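Local coordinates for alpha-glucosidase (Pseudoalteromonas sp. K8, PDB 5HQA), which hydrolyses alpha-glucosides as a chloride-activated, calcium-binding glycoside hydrolase of family 97, at residues W321-T331 against E358-Q369; Y389-R398 against H407-M415. All blocks are in the same frame, centred on the assembly; numbering follows the deposited sequence. Where two conformers were deposited one is given.

Contact 1. Residues W321-T331 against E358-Q369; sequences WFFNGDVFSFT and ETSGNVSNYRKQ. With AC1 (4,6-dideoxy-4-{[(1S,4R,5S,6S)-4,5,6-trihydroxy-3-(hydroxymethyl)cyclohex-2-en-1-yl]amino}-alpha-D-glucopyranose), chain B.
The ring of Phe330 receives Tyr366 on one face, in an edge-to-face pair whose centroids lie 4.8 Å apart with planes at 50°, while Glu358 O stands at its edge, 3.2 Å from Phe330 CE1. That same carbonyl oxygen lies over a face of Phe328, whose edge meets Ser360 OG. The indole of Trp321 turns its edge to Ser360 OG and to C6 of the bound acarbose unit; Glu358 OE1 takes the hydroxyl O6B of that unit at 2.9 Å. Two amides grip Phe328 O with nearly straight bonds: Asn365 ND2, swung across with CG anti to the backbone N (chi1 178°) to lie in the carbonyl plane on a lone pair, and Gln369 NE2. Gln369 OE1 also accepts from Phe330 N at 2.8 Å, so this amide is held at both ends. Asn362, the N-cap, takes Asn365 N on OD1 and gives ND2 to Asp326 OD1 at 2.7 Å. Gly325 packs tightly here, its CA 3.2 Å from Thr359 O. The contact thus lays the loop between strand 307-310 and helix 339-349 over the turn joining strand 352-358 to helix 363-379, in the catalytic barrel.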
loop_
_atom_site.group_PDB
_atom_site.type_symbol
_atom_site.label_atom_id
_atom_site.label_comp_id
_atom_site.label_asym_id
_atom_site.label_seq_id
_atom_site.Cartn_x
_atom_site.Cartn_y
_atom_site.Cartn_z
ATOM N N TRP A 321 -2.379 26.076 5.374
ATOM C CA TRP A 321 -2.008 25.014 6.306
ATOM C C TRP A 321 -0.765 24.252 5.854
ATOM O O TRP A 321 -0.088 23.658 6.698
ATOM C CB TRP A 321 -3.182 24.050 6.522
ATOM C CG TRP A 321 -3.617 23.309 5.288
ATOM C CD1 TRP A 321 -4.630 23.659 4.440
ATOM C CD2 TRP A 321 -3.059 22.095 4.764
ATOM N NE1 TRP A 321 -4.738 22.738 3.426
ATOM C CE2 TRP A 321 -3.786 21.769 3.602
ATOM C CE3 TRP A 321 -2.022 21.247 5.171
ATOM C CZ2 TRP A 321 -3.503 20.638 2.836
ATOM C CZ3 TRP A 321 -1.745 20.122 4.409
ATOM C CH2 TRP A 321 -2.480 19.828 3.254
ATOM N N PHE A 322 -0.446 24.261 4.550
ATOM C CA PHE A 322 0.778 23.617 4.065
ATOM C C PHE A 322 2.011 24.153 4.783
ATOM O O PHE A 322 3.017 23.443 4.904
ATOM C CB PHE A 322 0.910 23.810 2.541
ATOM C CG PHE A 322 2.154 23.172 1.918
ATOM C CD1 PHE A 322 3.351 23.880 1.820
ATOM C CD2 PHE A 322 2.109 21.887 1.389
ATOM C CE1 PHE A 322 4.481 23.307 1.240
ATOM C CE2 PHE A 322 3.245 21.307 0.809
ATOM C CZ PHE A 322 4.422 22.016 0.737
ATOM N N PHE A 323 1.949 25.388 5.283
ATOM C CA PHE A 323 3.081 26.033 5.943
ATOM C C PHE A 323 2.956 26.077 7.458
ATOM O O PHE A 323 3.783 26.716 8.110
ATOM C CB PHE A 323 3.267 27.458 5.407
ATOM C CG PHE A 323 3.547 27.504 3.937
ATOM C CD1 PHE A 323 4.794 27.156 3.449
ATOM C CD2 PHE A 323 2.553 27.849 3.038
ATOM C CE1 PHE A 323 5.051 27.169 2.090
ATOM C CE2 PHE A 323 2.805 27.865 1.680
ATOM C CZ PHE A 323 4.056 27.525 1.207
ATOM N N ASN A 324 1.969 25.397 8.040
ATOM C CA ASN A 324 1.676 25.554 9.457
ATOM C C ASN A 324 2.182 24.394 10.309
ATOM O O ASN A 324 1.722 24.231 11.444
ATOM C CB ASN A 324 0.171 25.739 9.662
ATOM C CG ASN A 324 -0.332 27.051 9.101
ATOM O OD1 ASN A 324 0.454 27.917 8.720
ATOM N ND2 ASN A 324 -1.650 27.212 9.063
ATOM N N GLY A 325 3.132 23.601 9.799
ATOM C CA GLY A 325 3.602 22.445 10.552
ATOM C C GLY A 325 4.105 22.779 11.946
ATOM O O GLY A 325 3.981 21.964 12.863
ATOM N N ASP A 326 4.658 23.982 12.133
ATOM C CA ASP A 326 5.177 24.365 13.443
ATOM C C ASP A 326 4.079 24.638 14.462
ATOM O O ASP A 326 4.350 24.571 15.666
ATOM C CB ASP A 326 6.046 25.627 13.351
ATOM C CG ASP A 326 7.316 25.430 12.540
ATOM O OD1 ASP A 326 7.600 24.302 12.062
ATOM O OD2 ASP A 326 8.046 26.431 12.389
ATOM N N VAL A 327 2.865 24.979 14.028
ATOM C CA VAL A 327 1.869 25.541 14.940
ATOM C C VAL A 327 0.664 24.644 15.172
ATOM O O VAL A 327 -0.189 25.000 15.999
ATOM C CB VAL A 327 1.393 26.930 14.470
ATOM C CG1 VAL A 327 2.561 27.898 14.464
ATOM C CG2 VAL A 327 0.741 26.843 13.096
ATOM N N PHE A 328 0.548 23.513 14.473
ATOM C CA PHE A 328 -0.545 22.584 14.743
ATOM C C PHE A 328 -0.549 22.173 16.209
ATOM O O PHE A 328 0.491 21.813 16.769
ATOM C CB PHE A 328 -0.410 21.334 13.871
ATOM C CG PHE A 328 -0.915 21.502 12.474
ATOM C CD1 PHE A 328 -2.197 21.975 12.237
ATOM C CD2 PHE A 328 -0.110 21.174 11.395
ATOM C CE1 PHE A 328 -2.674 22.120 10.938
ATOM C CE2 PHE A 328 -0.571 21.316 10.094
ATOM C CZ PHE A 328 -1.856 21.792 9.863
ATOM N N SER A 329 -1.722 22.237 16.833
ATOM C CA SER A 329 -1.960 21.584 18.112
ATOM C C SER A 329 -2.656 20.256 17.858
ATOM O O SER A 329 -3.566 20.170 17.026
ATOM C CB SER A 329 -2.825 22.451 19.031
ATOM O OG SER A 329 -3.211 21.734 20.196
ATOM N N PHE A 330 -2.229 19.217 18.567
ATOM C CA PHE A 330 -2.874 17.919 18.440
ATOM C C PHE A 330 -3.720 17.581 19.654
ATOM O O PHE A 330 -4.164 16.438 19.796
ATOM C CB PHE A 330 -1.822 16.850 18.151
ATOM C CG PHE A 330 -1.060 17.123 16.879
ATOM C CD1 PHE A 330 -1.628 16.836 15.644
ATOM C CD2 PHE A 330 0.191 17.723 16.914
ATOM C CE1 PHE A 330 -0.952 17.110 14.470
ATOM C CE2 PHE A 330 0.882 17.997 15.735
ATOM C CZ PHE A 330 0.307 17.692 14.512
ATOM N N THR A 331 -3.987 18.563 20.510
ATOM C CA THR A 331 -4.904 18.395 21.628
ATOM C C THR A 331 -5.994 19.449 21.694
ATOM O O THR A 331 -7.008 19.206 22.359
ATOM C CB THR A 331 -4.148 18.419 22.967
ATOM O OG1 THR A 331 -3.335 19.600 23.026
ATOM C CG2 THR A 331 -3.270 17.191 23.122
ATOM N N GLU A 358 -2.619 15.779 11.004
ATOM C CA GLU A 358 -1.774 16.279 9.924
ATOM C C GLU A 358 -0.603 17.056 10.516
ATOM O O GLU A 358 -0.802 17.946 11.350
ATOM C CB GLU A 358 -2.567 17.176 8.970
ATOM C CG GLU A 358 -1.700 17.849 7.896
ATOM C CD GLU A 358 -1.003 16.842 6.981
ATOM O OE1 GLU A 358 -1.699 16.034 6.323
ATOM O OE2 GLU A 358 0.249 16.844 6.920
ATOM N N THR A 359 0.613 16.731 10.075
ATOM C CA THR A 359 1.806 17.386 10.591
ATOM C C THR A 359 2.344 18.474 9.677
ATOM O O THR A 359 3.181 19.269 10.121
ATOM C CB THR A 359 2.923 16.364 10.812
ATOM O OG1 THR A 359 3.350 15.859 9.541
ATOM C CG2 THR A 359 2.433 15.206 11.686
ATOM N N SER A 360 1.906 18.516 8.416
ATOM C CA SER A 360 2.540 19.343 7.384
ATOM C C SER A 360 4.060 19.203 7.422
ATOM O O SER A 360 4.804 20.166 7.231
ATOM C CB SER A 360 2.126 20.810 7.506
ATOM O OG SER A 360 0.793 20.974 7.068
ATOM N N GLY A 361 4.525 17.986 7.691
ATOM C CA GLY A 361 5.927 17.672 7.603
ATOM C C GLY A 361 6.745 17.916 8.853
ATOM O O GLY A 361 7.896 17.467 8.907
ATOM N N ASN A 362 6.211 18.607 9.862
ATOM C CA ASN A 362 7.008 18.883 11.056
ATOM C C ASN A 362 6.777 17.755 12.049
ATOM O O ASN A 362 5.822 17.781 12.832
ATOM C CB ASN A 362 6.670 20.238 11.662
ATOM C CG ASN A 362 7.553 20.570 12.860
ATOM O OD1 ASN A 362 8.074 19.675 13.541
ATOM N ND2 ASN A 362 7.726 21.863 13.124
ATOM N N VAL A 363 7.683 16.774 12.047
ATOM C CA VAL A 363 7.462 15.596 12.874
ATOM C C VAL A 363 7.887 15.819 14.318
ATOM O O VAL A 363 7.452 15.070 15.200
ATOM C CB VAL A 363 8.169 14.366 12.271
ATOM C CG1 VAL A 363 7.555 14.048 10.902
ATOM C CG2 VAL A 363 9.674 14.607 12.145
ATOM N N SER A 364 8.708 16.832 14.592
ATOM C CA SER A 364 9.096 17.086 15.975
ATOM C C SER A 364 7.967 17.747 16.749
ATOM O O SER A 364 7.746 17.426 17.920
ATOM C CB SER A 364 10.353 17.952 16.021
ATOM O OG SER A 364 11.456 17.245 15.475
ATOM N N ASN A 365 7.243 18.669 16.106
ATOM C CA ASN A 365 6.067 19.261 16.732
ATOM C C ASN A 365 5.008 18.206 17.021
ATOM O O ASN A 365 4.304 18.284 18.034
ATOM C CB ASN A 365 5.495 20.363 15.838
ATOM C CG ASN A 365 4.236 20.984 16.417
ATOM O OD1 ASN A 365 4.252 21.522 17.522
ATOM N ND2 ASN A 365 3.138 20.919 15.670
ATOM N N TYR A 366 4.872 17.216 16.138
ATOM C CA TYR A 366 3.943 16.119 16.397
ATOM C C TYR A 366 4.460 15.227 17.518
ATOM O O TYR A 366 3.721 14.884 18.447
ATOM C CB TYR A 366 3.738 15.309 15.118
ATOM C CG TYR A 366 2.713 14.191 15.192
ATOM C CD1 TYR A 366 1.603 14.270 16.028
ATOM C CD2 TYR A 366 2.857 13.055 14.400
ATOM C CE1 TYR A 366 0.658 13.238 16.074
ATOM C CE2 TYR A 366 1.925 12.029 14.433
ATOM C CZ TYR A 366 0.832 12.126 15.265
ATOM O OH TYR A 366 -0.071 11.090 15.287
ATOM N N ARG A 367 5.738 14.850 17.445
ATOM C CA ARG A 367 6.309 13.934 18.428
ATOM C C ARG A 367 6.164 14.477 19.846
ATOM O O ARG A 367 5.839 13.726 20.777
ATOM C CB ARG A 367 7.780 13.676 18.088
ATOM C CG ARG A 367 8.591 13.060 19.212
ATOM C CD ARG A 367 8.356 11.574 19.320
ATOM N NE ARG A 367 9.094 10.838 18.301
ATOM C CZ ARG A 367 9.911 9.818 18.542
ATOM N NH1 ARG A 367 10.107 9.385 19.774
ATOM N NH2 ARG A 367 10.519 9.219 17.535
ATOM N N LYS A 368 6.378 15.782 20.034
ATOM C CA LYS A 368 6.316 16.314 21.387
ATOM C C LYS A 368 4.903 16.297 21.946
ATOM O O LYS A 368 4.741 16.245 23.168
ATOM C CB LYS A 368 6.907 17.728 21.443
ATOM C CG LYS A 368 6.016 18.841 20.946
ATOM C CD LYS A 368 6.821 20.141 20.781
ATOM C CE LYS A 368 5.991 21.259 20.129
ATOM N NZ LYS A 368 6.801 22.144 19.222
ATOM N N GLN A 369 3.881 16.298 21.089
ATOM C CA GLN A 369 2.490 16.292 21.536
ATOM C C GLN A 369 1.838 14.920 21.435
ATOM O O GLN A 369 0.683 14.763 21.840
ATOM C CB GLN A 369 1.661 17.284 20.718
ATOM C CG GLN A 369 2.174 18.697 20.702
ATOM C CD GLN A 369 1.283 19.589 19.868
ATOM O OE1 GLN A 369 0.084 19.720 20.141
ATOM N NE2 GLN A 369 1.854 20.193 18.826
HETATM C C1 AC1 B . -0.497 18.164 -1.417
HETATM O O2 AC1 B . 0.923 16.388 -2.170
HETATM C C2 AC1 B . 0.021 16.765 -1.115
HETATM C C4A AC1 B . -5.817 15.078 3.429
HETATM C C3 AC1 B . -1.103 15.774 -0.969
HETATM O O3 AC1 B . -0.579 14.451 -0.758
HETATM C C4 AC1 B . -2.015 16.199 0.151
HETATM N N4A AC1 B . -2.988 15.138 0.563
HETATM C C5 AC1 B . -2.701 17.403 -0.475
HETATM O O5 AC1 B . -1.698 18.497 -0.581
HETATM C C6 AC1 B . -3.889 17.915 0.279
HETATM C C1B AC1 B . -3.062 14.888 2.047
HETATM C C2B AC1 B . -4.112 13.630 2.360
HETATM O O2B AC1 B . -3.749 12.544 1.508
HETATM C C3B AC1 B . -5.451 14.035 2.226
HETATM O O3B AC1 B . -6.390 12.934 2.308
HETATM O O4 AC1 B . -7.117 15.602 3.240
HETATM C C5B AC1 B . -4.873 16.166 3.541
HETATM C C7B AC1 B . -3.419 16.027 2.825
HETATM C C6B AC1 B . -5.006 17.085 4.766
HETATM O O6B AC1 B . -4.548 16.380 5.877
HETATM O O HOH W 1 4.747 23.370 7.333
HETATM O O HOH W 2 6.754 24.003 16.906
HETATM O O HOH W 3 -0.796 19.538 22.663
#

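Contact 2. Residues Y389-R398 against H407-M415; sequences YVADGGNIKR and HEWHDGQFM. With AC1 (4,6-dideoxy-4-{[(1S,4R,5S,6S)-4,5,6-trihydroxy-3-(hydroxymethyl)cyclohex-2-en-1-yl]amino}-alpha-D-glucopyranose), chain B.
Ile396 is the chief bump: its CD1 methyl sits over one face of the His410 imidazole, 3.6 Å from the ring centroid, while its CG2 meets Met415 SD tip to tip. With CG1 beside the backbone N (chi1 -70°) and CG2 anti to it, the two branches part, one to the histidine and one to the methionine. Another close fit lies at the type II turn from Asp392 to Asn395, where Gly394 lays its CA over the six-membered ring of Trp409, 3.7 Å from the centroid; a CB there would come tight against the indole, and the positive phi also suits glycine. Asn395 OD1 stands over the centre of the His407 ring. The third fit is at Arg398, whose CD lies on a face of Phe414, 3.5 Å from the centroid, before the extended chain carries NE to Glu408 OE2 in a salt bridge of 2.7 Å. Between these fits Ile396 and Glu408 form an antiparallel hydrogen-bonded pair, Glu408 N giving to Ile396 O at 2.9 Å.

His410 NE2 donates to Tyr389 O at 2.8 Å, almost straight (174°) and in the ring plane, and a water at ND1 also takes the backbone NH groups of Gly394 and His410. A leucine in place of His410 would probably leave Tyr389 O without this donor and the water without its ring partner. Because NE2 carries the proton, the imidazole ties the turn after strand 405-408 to the segment after strand 384-388, where Val390 CG2 touches the acarbose unit; hydrogen bonding thus fixes a ring whose flat face also bears the Ile396 CD1 methyl.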
loop_
_atom_site.group_PDB
_atom_site.type_symbol
_atom_site.label_atom_id
_atom_site.label_comp_id
_atom_site.label_asym_id
_atom_site.label_seq_id
_atom_site.Cartn_x
_atom_site.Cartn_y
_atom_site.Cartn_z
ATOM N N TYR A 389 1.672 13.698 6.520
ATOM C CA TYR A 389 3.029 14.239 6.525
ATOM C C TYR A 389 3.250 15.079 5.264
ATOM O O TYR A 389 4.178 14.859 4.490
ATOM C CB TYR A 389 4.052 13.104 6.642
ATOM C CG TYR A 389 3.879 12.296 7.920
ATOM C CD1 TYR A 389 2.918 11.294 8.010
ATOM C CD2 TYR A 389 4.664 12.553 9.040
ATOM C CE1 TYR A 389 2.734 10.574 9.183
ATOM C CE2 TYR A 389 4.493 11.829 10.225
ATOM C CZ TYR A 389 3.526 10.840 10.284
ATOM O OH TYR A 389 3.348 10.107 11.444
ATOM N N VAL A 390 2.390 16.074 5.043
ATOM C CA VAL A 390 2.428 16.816 3.782
ATOM C C VAL A 390 3.650 17.737 3.768
ATOM O O VAL A 390 3.732 18.702 4.531
ATOM C CB VAL A 390 1.135 17.605 3.547
ATOM C CG1 VAL A 390 1.277 18.480 2.297
ATOM C CG2 VAL A 390 -0.022 16.644 3.371
ATOM N N ALA A 391 4.601 17.433 2.891
ATOM C CA ALA A 391 5.773 18.250 2.603
ATOM C C ALA A 391 6.410 17.671 1.348
ATOM O O ALA A 391 6.249 16.482 1.055
ATOM C CB ALA A 391 6.780 18.252 3.766
ATOM N N ASP A 392 7.128 18.515 0.611
ATOM C CA ASP A 392 7.792 18.035 -0.593
ATOM C C ASP A 392 8.833 16.974 -0.247
ATOM O O ASP A 392 9.302 16.872 0.893
ATOM C CB ASP A 392 8.472 19.183 -1.330
ATOM C CG ASP A 392 7.486 20.089 -2.052
ATOM O OD1 ASP A 392 6.247 19.871 -1.942
ATOM O OD2 ASP A 392 7.965 21.032 -2.724
ATOM N N GLY A 393 9.190 16.179 -1.257
ATOM C CA GLY A 393 10.259 15.199 -1.120
ATOM C C GLY A 393 11.500 15.789 -0.466
ATOM O O GLY A 393 11.940 16.882 -0.834
ATOM N N GLY A 394 12.052 15.096 0.526
ATOM C CA GLY A 394 13.235 15.577 1.215
ATOM C C GLY A 394 13.008 16.715 2.188
ATOM O O GLY A 394 13.988 17.271 2.694
ATOM N N ASN A 395 11.755 17.083 2.483
ATOM C CA ASN A 395 11.489 18.259 3.312
ATOM C C ASN A 395 10.669 17.945 4.563
ATOM O O ASN A 395 9.987 18.822 5.099
ATOM C CB ASN A 395 10.814 19.352 2.488
ATOM C CG ASN A 395 11.804 20.102 1.640
ATOM O OD1 ASN A 395 12.418 21.056 2.100
ATOM N ND2 ASN A 395 12.009 19.643 0.409
ATOM N N ILE A 396 10.736 16.706 5.056
ATOM C CA ILE A 396 10.388 16.474 6.451
ATOM C C ILE A 396 11.234 17.411 7.308
ATOM O O ILE A 396 12.436 17.569 7.077
ATOM C CB ILE A 396 10.635 15.001 6.832
ATOM C CG1 ILE A 396 9.618 14.073 6.154
ATOM C CG2 ILE A 396 10.624 14.824 8.362
ATOM C CD1 ILE A 396 8.201 14.198 6.710
ATOM N N LYS A 397 10.612 18.044 8.295
ATOM C CA LYS A 397 11.323 18.917 9.218
ATOM C C LYS A 397 11.417 18.243 10.580
ATOM O O LYS A 397 10.392 17.852 11.158
ATOM C CB LYS A 397 10.618 20.266 9.344
ATOM C CG LYS A 397 11.276 21.220 10.335
ATOM C CD LYS A 397 10.479 22.520 10.412
ATOM C CE LYS A 397 11.032 23.449 11.460
ATOM N NZ LYS A 397 10.328 24.757 11.438
ATOM N N ARG A 398 12.642 18.099 11.089
ATOM C CA ARG A 398 12.861 17.696 12.473
ATOM C C ARG A 398 13.761 18.719 13.150
ATOM O O ARG A 398 14.507 19.452 12.498
ATOM C CB ARG A 398 13.485 16.299 12.580
ATOM C CG ARG A 398 14.924 16.236 12.105
ATOM C CD ARG A 398 15.484 14.823 12.201
ATOM N NE ARG A 398 16.867 14.774 11.739
ATOM C CZ ARG A 398 17.924 14.790 12.546
ATOM N NH1 ARG A 398 19.145 14.747 12.032
ATOM N NH2 ARG A 398 17.757 14.839 13.864
ATOM N N HIS A 407 16.288 18.881 7.459
ATOM C CA HIS A 407 15.348 18.332 6.492
ATOM C C HIS A 407 15.693 16.880 6.198
ATOM O O HIS A 407 16.860 16.552 5.962
ATOM C CB HIS A 407 15.353 19.144 5.200
ATOM C CG HIS A 407 14.554 20.405 5.292
ATOM N ND1 HIS A 407 15.001 21.611 4.788
ATOM C CD2 HIS A 407 13.336 20.648 5.833
ATOM C CE1 HIS A 407 14.087 22.542 5.013
ATOM N NE2 HIS A 407 13.070 21.985 5.648
ATOM N N GLU A 408 14.677 16.022 6.199
ATOM C CA GLU A 408 14.860 14.596 5.975
ATOM C C GLU A 408 13.882 14.122 4.908
ATOM O O GLU A 408 12.907 14.803 4.574
ATOM C CB GLU A 408 14.658 13.794 7.271
ATOM C CG GLU A 408 15.499 14.279 8.450
ATOM C CD GLU A 408 16.996 13.977 8.320
ATOM O OE1 GLU A 408 17.407 13.267 7.374
ATOM O OE2 GLU A 408 17.769 14.454 9.187
ATOM N N TRP A 409 14.148 12.924 4.390
ATOM C CA TRP A 409 13.255 12.240 3.469
ATOM C C TRP A 409 12.195 11.450 4.224
ATOM O O TRP A 409 12.446 10.922 5.314
ATOM C CB TRP A 409 14.046 11.281 2.584
ATOM C CG TRP A 409 14.939 11.968 1.603
ATOM C CD1 TRP A 409 16.248 12.302 1.780
ATOM C CD2 TRP A 409 14.586 12.401 0.281
ATOM N NE1 TRP A 409 16.736 12.928 0.651
ATOM C CE2 TRP A 409 15.734 13.003 -0.283
ATOM C CE3 TRP A 409 13.411 12.331 -0.486
ATOM C CZ2 TRP A 409 15.743 13.536 -1.580
ATOM C CZ3 TRP A 409 13.415 12.878 -1.772
ATOM C CH2 TRP A 409 14.574 13.475 -2.301
ATOM N N HIS A 410 11.007 11.341 3.613
ATOM C CA HIS A 410 9.961 10.488 4.174
ATOM C C HIS A 410 10.394 9.035 4.267
ATOM O O HIS A 410 9.830 8.291 5.070
ATOM C CB HIS A 410 8.685 10.539 3.329
ATOM C CG HIS A 410 7.945 11.839 3.408
ATOM N ND1 HIS A 410 8.412 13.000 2.828
ATOM C CD2 HIS A 410 6.753 12.152 3.977
ATOM C CE1 HIS A 410 7.547 13.977 3.052
ATOM N NE2 HIS A 410 6.531 13.487 3.745
ATOM N N ASP A 411 11.357 8.604 3.450
ATOM C CA ASP A 411 11.698 7.185 3.387
ATOM C C ASP A 411 13.139 6.900 3.821
ATOM O O ASP A 411 13.676 5.826 3.527
ATOM C CB ASP A 411 11.405 6.621 1.986
ATOM C CG ASP A 411 12.099 7.377 0.853
ATOM O OD1 ASP A 411 12.166 8.628 0.881
ATOM O OD2 ASP A 411 12.545 6.701 -0.111
ATOM N N GLY A 412 13.771 7.822 4.555
ATOM C CA GLY A 412 15.041 7.510 5.179
ATOM C C GLY A 412 14.871 6.731 6.483
ATOM O O GLY A 412 13.764 6.535 6.989
ATOM N N GLN A 413 16.006 6.274 7.029
ATOM C CA GLN A 413 15.983 5.551 8.302
ATOM C C GLN A 413 15.305 6.365 9.404
ATOM O O GLN A 413 14.538 5.819 10.207
ATOM C CB GLN A 413 17.409 5.181 8.718
ATOM C CG GLN A 413 17.517 4.512 10.085
ATOM C CD GLN A 413 18.958 4.246 10.472
ATOM O OE1 GLN A 413 19.868 4.962 10.050
ATOM N NE2 GLN A 413 19.177 3.207 11.269
ATOM N N PHE A 414 15.574 7.674 9.460
ATOM C CA PHE A 414 14.959 8.500 10.496
ATOM C C PHE A 414 13.437 8.393 10.458
ATOM O O PHE A 414 12.793 8.150 11.485
ATOM C CB PHE A 414 15.381 9.966 10.350
ATOM C CG PHE A 414 14.583 10.888 11.225
ATOM C CD1 PHE A 414 14.862 10.982 12.588
ATOM C CD2 PHE A 414 13.510 11.611 10.707
ATOM C CE1 PHE A 414 14.101 11.805 13.412
ATOM C CE2 PHE A 414 12.742 12.435 11.531
ATOM C CZ PHE A 414 13.041 12.528 12.880
ATOM N N MET A 415 12.839 8.596 9.279
ATOM C CA MET A 415 11.380 8.571 9.198
ATOM C C MET A 415 10.836 7.154 9.312
ATOM O O MET A 415 9.757 6.949 9.886
ATOM C CB MET A 415 10.895 9.234 7.906
ATOM C CG MET A 415 10.793 10.757 8.035
ATOM S SD MET A 415 9.696 11.271 9.383
ATOM C CE MET A 415 8.117 10.595 8.877
HETATM C C1 AC1 B . -0.497 18.164 -1.417
HETATM O O2 AC1 B . 0.923 16.388 -2.170
HETATM C C2 AC1 B . 0.021 16.765 -1.115
HETATM C C4A AC1 B . -5.817 15.078 3.429
HETATM C C3 AC1 B . -1.103 15.774 -0.969
HETATM O O3 AC1 B . -0.579 14.451 -0.758
HETATM C C4 AC1 B . -2.015 16.199 0.151
HETATM N N4A AC1 B . -2.988 15.138 0.563
HETATM C C5 AC1 B . -2.701 17.403 -0.475
HETATM O O5 AC1 B . -1.698 18.497 -0.581
HETATM C C6 AC1 B . -3.889 17.915 0.279
HETATM C C1B AC1 B . -3.062 14.888 2.047
HETATM C C2B AC1 B . -4.112 13.630 2.360
HETATM O O2B AC1 B . -3.749 12.544 1.508
HETATM C C3B AC1 B . -5.451 14.035 2.226
HETATM O O3B AC1 B . -6.390 12.934 2.308
HETATM O O4 AC1 B . -7.117 15.602 3.240
HETATM C C5B AC1 B . -4.873 16.166 3.541
HETATM C C7B AC1 B . -3.419 16.027 2.825
HETATM C C6B AC1 B . -5.006 17.085 4.766
HETATM O O6B AC1 B . -4.548 16.380 5.877
HETATM O O HOH W 4 10.568 12.744 1.197
#

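How the contacts relate
Contacts 1 and 2 follow one another along the chain, their centres about 13 Å apart on the same side of the molecule. Both belong to the catalytic barrel: contact 1 joins the loop after strand 307-310 to the end of strand 352-358 and the turn after it, and contact 2 follows the parallel neighbour, strand 384-388. Helix 363-379 starts inside contact 1, and its Val363 and Ser364 touch residues of contact 2. Lys397 NZ makes a salt bridge to Asp326 OD1 at 2.8 Å, and Gly361 O lies 2.8 Å from Lys397 N, a probable hydrogen bond. Trp321, Glu358 and Val390, from the loops or ends of three barrel strands, all line the glycan pocket.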